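Local coordinates for protein muconate lactonizing enzyme (Corynebacterium glutamicum, PDB 3I4K) that belongs to the enolase superfamily, pairing an N-terminal capping domain with a TIM-barrel-like domain that holds a magnesium ion, at residues A[87-92]-A[116-121]; A[310-315]-A[360-365]; A[37-42]-A[71-76]. All coordinates share one frame; numbering follows the deposited sequence.

Contact 1 (A[87-92]-A[116-121]); sequences SELAGI and DAWARS
The indole of Trp-118 lies with one face against the backbone of Ser-87. Ser-87 CA sits over the six-membered ring, 3.6 Å from its centroid and 24° off the ring normal, a CH-pi contact displaced toward the rim. Ser-87 CB is on the same side of the ring plane but just past its outline, 3.4 Å from Trp-118 CZ2 and 3.6 Å from Trp-118 NE1, so that serine carbons rather than its hydroxyl do the touching. In the N-terminal domain of the mandelate racemase/muconate lactonizing enzyme family, the turn leading into helix 89-99, together with Leu-89, thus meets the end of helix 104-121. The ring reaches across because chi1 of Trp-118 (-160°) sets CG opposite the backbone N. Leu-89 meets the same ring slantwise: its CD2 is 4.0 Å from Trp-118 CE3, and its CB lies equally far from Trp-118 CZ3. The contact is part of the dimer interface: Ser-87 and Ala-90 make backbone hydrogen bonds to the second subunit, and Asp-128 of that subunit packs on both Ser-87 and Trp-118. One turn apart, Arg-120 NE and Asp-116 OD1, 3.1 Å apart, form a bent, weak hydrogen bond within a salt bridge.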
# COMPACT_ATOMS: atom_id res chain seq x y z
N SER A 87 11.65 -10.90 -9.96
CA SER A 87 11.49 -9.45 -9.97
C SER A 87 10.16 -9.06 -10.60
O SER A 87 9.88 -7.88 -10.80
CB SER A 87 12.66 -8.79 -10.73
OG SER A 87 12.64 -9.12 -12.10
N GLU A 88 9.34 -10.05 -10.92
CA GLU A 88 8.01 -9.83 -11.49
C GLU A 88 7.00 -10.08 -10.38
O GLU A 88 5.81 -10.24 -10.63
CB GLU A 88 7.73 -10.82 -12.63
CG GLU A 88 8.42 -10.51 -13.93
CD GLU A 88 8.13 -11.57 -14.98
OE1 GLU A 88 6.95 -11.77 -15.32
OE2 GLU A 88 9.10 -12.20 -15.45
N LEU A 89 7.50 -10.13 -9.16
CA LEU A 89 6.71 -10.39 -7.97
C LEU A 89 5.25 -9.89 -8.07
O LEU A 89 4.32 -10.71 -8.17
CB LEU A 89 7.42 -9.75 -6.76
CG LEU A 89 6.95 -9.91 -5.31
CD1 LEU A 89 5.74 -10.83 -5.19
CD2 LEU A 89 8.11 -10.43 -4.50
N ALA A 90 5.06 -8.58 -8.08
CA ALA A 90 3.71 -8.02 -8.16
C ALA A 90 2.86 -8.59 -9.30
O ALA A 90 1.67 -8.87 -9.11
CB ALA A 90 3.77 -6.50 -8.27
N GLY A 91 3.46 -8.76 -10.47
CA GLY A 91 2.71 -9.29 -11.60
C GLY A 91 2.31 -10.75 -11.41
O GLY A 91 1.22 -11.17 -11.82
N ILE A 92 3.19 -11.52 -10.79
CA ILE A 92 2.92 -12.93 -10.55
C ILE A 92 1.78 -13.06 -9.55
O ILE A 92 0.85 -13.84 -9.76
CB ILE A 92 4.19 -13.64 -10.03
CG1 ILE A 92 5.26 -13.62 -11.14
CG2 ILE A 92 3.87 -15.06 -9.61
CD1 ILE A 92 6.61 -14.14 -10.70
N ASP A 116 11.79 -13.19 -0.19
CA ASP A 116 13.05 -13.66 0.37
C ASP A 116 14.08 -13.89 -0.75
O ASP A 116 15.16 -13.31 -0.74
CB ASP A 116 12.81 -14.95 1.16
CG ASP A 116 13.97 -15.33 2.08
OD1 ASP A 116 14.64 -14.42 2.63
OD2 ASP A 116 14.20 -16.54 2.27
N ALA A 117 13.71 -14.70 -1.73
CA ALA A 117 14.59 -15.01 -2.86
C ALA A 117 15.11 -13.75 -3.56
O ALA A 117 16.27 -13.70 -3.98
CB ALA A 117 13.85 -15.90 -3.86
N TRP A 118 14.25 -12.75 -3.69
CA TRP A 118 14.61 -11.49 -4.35
C TRP A 118 15.51 -10.61 -3.47
O TRP A 118 16.52 -10.07 -3.93
CB TRP A 118 13.34 -10.74 -4.74
CG TRP A 118 13.51 -9.70 -5.81
CD1 TRP A 118 14.58 -9.54 -6.65
CD2 TRP A 118 12.55 -8.71 -6.20
NE1 TRP A 118 14.35 -8.52 -7.53
CE2 TRP A 118 13.11 -7.99 -7.28
CE3 TRP A 118 11.27 -8.36 -5.74
CZ2 TRP A 118 12.43 -6.94 -7.91
CZ3 TRP A 118 10.60 -7.32 -6.37
CH2 TRP A 118 11.18 -6.63 -7.45
N ALA A 119 15.14 -10.45 -2.20
CA ALA A 119 15.93 -9.62 -1.29
C ALA A 119 17.34 -10.19 -1.09
O ALA A 119 18.30 -9.43 -0.95
CB ALA A 119 15.21 -9.50 0.05
N ARG A 120 17.46 -11.51 -1.06
CA ARG A 120 18.78 -12.13 -0.90
C ARG A 120 19.58 -11.96 -2.18
O ARG A 120 20.79 -11.71 -2.14
CB ARG A 120 18.63 -13.61 -0.54
CG ARG A 120 18.20 -13.85 0.91
CD ARG A 120 17.94 -15.32 1.20
NE ARG A 120 17.51 -15.54 2.57
CZ ARG A 120 18.31 -15.45 3.63
NH1 ARG A 120 19.59 -15.15 3.47
NH2 ARG A 120 17.82 -15.63 4.85
N SER A 121 18.91 -12.10 -3.32
CA SER A 121 19.56 -11.95 -4.62
C SER A 121 20.11 -10.54 -4.79
O SER A 121 21.12 -10.34 -5.47
CB SER A 121 18.58 -12.23 -5.76
OG SER A 121 18.28 -13.61 -5.87

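Contact 2 (A[310-315]-A[360-365]); sequences GTAASL and LGVDVD
Leu-360 presses its side chain against two successive alanines of helix 308-320, and here the packing is close. Its CD1 approaches the helix backbone itself, 3.4 Å from Ala-313 CA, and lies 3.8 Å from Ala-313 CB. One bond further back, Leu-360 CG stands 4.1 Å from Ala-313 N, while Leu-360 CB meets Ala-312 CB at 3.7 Å. The CB-CG-CD1 branch therefore runs along the helix, CB against one alanine and CD1 against the next, and the small methyls let the loop come to a CA-CA separation of 5.6 Å between Ala-312 and Leu-360. With chi1 at -76°, CG is turned opposite the carbonyl carbon, which lays CG and CD1 toward Ala-313.

Beyond Gly-361, whose positive phi of 92° turns the chain, the contact slackens. Val-362 adds a single touch, CG1 to Ala-312 CB at 4.1 Å, and also packs on Ile-309, Ile-341 and Gln-343. From Asp-363 onward the loop leaves this helix segment and becomes partly exposed; Asp-365 ends it as the N-cap of helix 366-372, its OD1 accepting a bond from Lys-368 N. Helix 308-320 follows strand 298-301, the seventh parallel strand of the modified TIM barrel of the enolase superfamily, and the loop returning over it also meets the N-terminal domain, where Leu-360 N bonds to Asp-116 OD1.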
# COMPACT_ATOMS: atom_id res chain seq x y z
N GLY A 310 8.08 -17.50 9.11
CA GLY A 310 6.89 -16.68 9.02
C GLY A 310 6.94 -15.46 9.91
O GLY A 310 6.51 -14.37 9.52
N THR A 311 7.46 -15.65 11.12
CA THR A 311 7.58 -14.57 12.09
C THR A 311 8.56 -13.51 11.61
O THR A 311 8.37 -12.32 11.84
CB THR A 311 8.05 -15.13 13.44
OG1 THR A 311 7.06 -16.05 13.95
CG2 THR A 311 8.26 -14.00 14.44
N ALA A 312 9.62 -13.95 10.93
CA ALA A 312 10.63 -13.05 10.41
C ALA A 312 10.06 -12.23 9.25
O ALA A 312 10.41 -11.07 9.05
CB ALA A 312 11.85 -13.84 9.95
N ALA A 313 9.18 -12.85 8.47
CA ALA A 313 8.58 -12.15 7.35
C ALA A 313 7.68 -11.06 7.92
O ALA A 313 7.63 -9.95 7.39
CB ALA A 313 7.77 -13.12 6.49
N SER A 314 6.99 -11.37 9.01
CA SER A 314 6.11 -10.39 9.64
C SER A 314 6.86 -9.28 10.37
O SER A 314 6.35 -8.16 10.51
CB SER A 314 5.12 -11.08 10.59
OG SER A 314 4.13 -11.78 9.85
N LEU A 315 8.06 -9.58 10.86
CA LEU A 315 8.85 -8.56 11.56
C LEU A 315 9.44 -7.58 10.54
O LEU A 315 9.61 -6.39 10.83
CB LEU A 315 9.96 -9.22 12.39
CG LEU A 315 9.52 -9.89 13.69
CD1 LEU A 315 10.66 -10.74 14.23
CD2 LEU A 315 9.11 -8.85 14.73
N LEU A 360 14.95 -12.60 4.95
CA LEU A 360 14.18 -12.40 6.18
C LEU A 360 15.10 -12.05 7.34
O LEU A 360 14.63 -11.62 8.40
CB LEU A 360 13.37 -13.65 6.54
CG LEU A 360 12.08 -13.99 5.78
CD1 LEU A 360 11.35 -12.72 5.38
CD2 LEU A 360 12.40 -14.81 4.56
N GLY A 361 16.40 -12.23 7.15
CA GLY A 361 17.35 -11.93 8.20
C GLY A 361 17.61 -13.18 9.03
O GLY A 361 18.14 -13.13 10.14
N VAL A 362 17.20 -14.32 8.48
CA VAL A 362 17.39 -15.58 9.17
C VAL A 362 17.44 -16.72 8.16
O VAL A 362 16.64 -16.75 7.21
CB VAL A 362 16.27 -15.80 10.21
CG1 VAL A 362 15.02 -16.35 9.54
CG2 VAL A 362 16.77 -16.69 11.31
N ASP A 363 18.38 -17.64 8.34
CA ASP A 363 18.54 -18.76 7.41
C ASP A 363 17.98 -20.05 7.99
O ASP A 363 17.94 -20.23 9.20
CB ASP A 363 20.02 -18.96 7.08
CG ASP A 363 20.82 -17.68 7.21
OD1 ASP A 363 21.20 -17.33 8.35
OD2 ASP A 363 21.05 -17.02 6.18
N VAL A 364 17.55 -20.95 7.12
CA VAL A 364 16.98 -22.21 7.56
C VAL A 364 18.06 -23.25 7.82
O VAL A 364 19.13 -23.21 7.22
CB VAL A 364 16.00 -22.78 6.52
CG1 VAL A 364 14.88 -21.77 6.26
CG2 VAL A 364 16.73 -23.10 5.24
N ASP A 365 17.76 -24.19 8.72
CA ASP A 365 18.68 -25.28 9.05
C ASP A 365 18.08 -26.51 8.40
O ASP A 365 17.25 -27.20 8.99
CB ASP A 365 18.74 -25.48 10.56
CG ASP A 365 19.62 -26.67 10.96
OD1 ASP A 365 19.49 -27.75 10.34
OD2 ASP A 365 20.44 -26.52 11.89

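Contact 3 (A[37-42]-A[71-76]); sequences LLVSVH and ALVDGY
Val-73 points from helix 66-81 toward Leu-37 and Val-39 of strand 30-43, a helix-on-sheet contact within the N-terminal domain of the enolase superfamily, whose three-stranded antiparallel sheet has this strand in the middle. From the CB of Val-73 the side chain forks, and each methyl finds a different residue of the strand. CG2, turned opposite the carbonyl carbon of its own residue, meets Leu-37 CD2 tip to tip at 3.9 Å. CG1 takes the other direction: chi1 of 172° carries it opposite the backbone N, and it meets Val-39 CG1 at 4.2 Å, the two valines slanting past each other.

Leu-37 and Val-39, two positions apart on the strand, present their side chains on the same sheet face, and one branched residue touches both. The backbones stay well separated, with 8.4 Å between Val-39 CA and Val-73 CA, so methyl groups alone bridge the gap. All three residues are buried, and no hydrogen bond crosses between the two segments. Helix 104-121 shares this face of the sheet, touching Val-39 through Ala-109 and Val-41 through Ala-113. The next helix residue, Asp-74, is polar: its carboxylate forms a salt bridge from OD2 to Lys-70 NZ, and its OD1 takes a hydrogen bond with Ser-13 OG.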
# COMPACT_ATOMS: atom_id res chain seq x y z
N LEU A 37 3.70 -25.16 6.47
CA LEU A 37 3.99 -25.52 5.10
C LEU A 37 5.16 -24.64 4.69
O LEU A 37 4.96 -23.49 4.30
CB LEU A 37 2.82 -25.24 4.17
CG LEU A 37 3.19 -25.60 2.72
CD1 LEU A 37 3.24 -27.13 2.59
CD2 LEU A 37 2.18 -25.02 1.73
N LEU A 38 6.37 -25.16 4.81
CA LEU A 38 7.56 -24.40 4.44
C LEU A 38 7.69 -24.44 2.92
O LEU A 38 7.96 -25.49 2.34
CB LEU A 38 8.81 -25.00 5.09
CG LEU A 38 10.13 -24.25 4.91
CD1 LEU A 38 10.08 -22.89 5.59
CD2 LEU A 38 11.25 -25.09 5.51
N VAL A 39 7.47 -23.30 2.28
CA VAL A 39 7.55 -23.21 0.83
C VAL A 39 8.86 -22.54 0.44
O VAL A 39 9.28 -21.58 1.09
CB VAL A 39 6.35 -22.40 0.26
CG1 VAL A 39 6.42 -22.36 -1.26
CG2 VAL A 39 5.04 -23.03 0.70
N SER A 40 9.50 -23.04 -0.60
CA SER A 40 10.76 -22.46 -1.04
C SER A 40 10.75 -22.16 -2.53
O SER A 40 10.23 -22.94 -3.33
CB SER A 40 11.93 -23.40 -0.73
OG SER A 40 11.78 -24.63 -1.41
N VAL A 41 11.33 -21.02 -2.88
CA VAL A 41 11.44 -20.60 -4.27
C VAL A 41 12.92 -20.65 -4.63
O VAL A 41 13.76 -19.98 -4.01
CB VAL A 41 10.87 -19.17 -4.46
CG1 VAL A 41 11.17 -18.66 -5.87
CG2 VAL A 41 9.36 -19.20 -4.26
N HIS A 42 13.23 -21.48 -5.63
CA HIS A 42 14.60 -21.69 -6.09
C HIS A 42 14.88 -20.90 -7.36
O HIS A 42 14.25 -21.11 -8.40
CB HIS A 42 14.80 -23.18 -6.35
CG HIS A 42 14.48 -24.04 -5.17
ND1 HIS A 42 15.36 -24.25 -4.12
CD2 HIS A 42 13.35 -24.71 -4.84
CE1 HIS A 42 14.78 -25.00 -3.21
NE2 HIS A 42 13.56 -25.30 -3.61
N ALA A 71 -1.76 -28.64 -1.44
CA ALA A 71 -2.45 -29.04 -2.66
C ALA A 71 -2.58 -27.83 -3.59
O ALA A 71 -2.44 -27.95 -4.82
CB ALA A 71 -3.83 -29.60 -2.32
N LEU A 72 -2.84 -26.66 -3.02
CA LEU A 72 -2.98 -25.46 -3.84
C LEU A 72 -1.64 -24.91 -4.32
O LEU A 72 -1.49 -24.56 -5.50
CB LEU A 72 -3.77 -24.39 -3.07
CG LEU A 72 -5.27 -24.69 -2.93
CD1 LEU A 72 -5.95 -23.67 -2.02
CD2 LEU A 72 -5.91 -24.68 -4.32
N VAL A 73 -0.65 -24.85 -3.43
CA VAL A 73 0.67 -24.36 -3.81
C VAL A 73 1.27 -25.28 -4.88
O VAL A 73 1.65 -24.83 -5.96
CB VAL A 73 1.64 -24.33 -2.61
CG1 VAL A 73 3.05 -24.00 -3.09
CG2 VAL A 73 1.17 -23.29 -1.58
N ASP A 74 1.31 -26.58 -4.59
CA ASP A 74 1.87 -27.54 -5.53
C ASP A 74 1.12 -27.63 -6.86
O ASP A 74 1.71 -27.44 -7.92
CB ASP A 74 1.94 -28.94 -4.90
CG ASP A 74 2.98 -29.04 -3.81
OD1 ASP A 74 3.86 -28.15 -3.74
OD2 ASP A 74 2.94 -30.01 -3.03
N GLY A 75 -0.17 -27.90 -6.79
CA GLY A 75 -0.95 -28.06 -8.00
C GLY A 75 -1.48 -26.87 -8.77
O GLY A 75 -1.83 -27.01 -9.94
N TYR A 76 -1.54 -25.69 -8.16
CA TYR A 76 -2.08 -24.53 -8.87
C TYR A 76 -1.26 -23.24 -8.85
O TYR A 76 -1.10 -22.60 -9.88
CB TYR A 76 -3.50 -24.22 -8.36
CG TYR A 76 -4.44 -25.40 -8.43
CD1 TYR A 76 -4.49 -26.33 -7.40
CD2 TYR A 76 -5.27 -25.59 -9.53
CE1 TYR A 76 -5.35 -27.43 -7.47
CE2 TYR A 76 -6.12 -26.68 -9.61
CZ TYR A 76 -6.15 -27.60 -8.57
OH TYR A 76 -6.99 -28.69 -8.66

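Overall arrangement
All three contacts are mainly buried and apolar, yet they differ in place and material. Contact 2, loop on helix in the barrel domain, lies nearest the chain's centre, about 13 Å between centres. Contact 3, helix on sheet, follows at about 19 Å, and contact 1, a helix start and the turn before it against a helix end, is outermost at about 22 Å, where the second subunit covers it. Only contact 1 uses an aromatic face; contacts 2 and 3 rest on methyl packing within one chain. Helix 104-121 ties them together: it carries 116-121, packs on strand 30-43, and sends Arg-120 toward the 360-365 loop, in a long, weak ion pair with Asp-363.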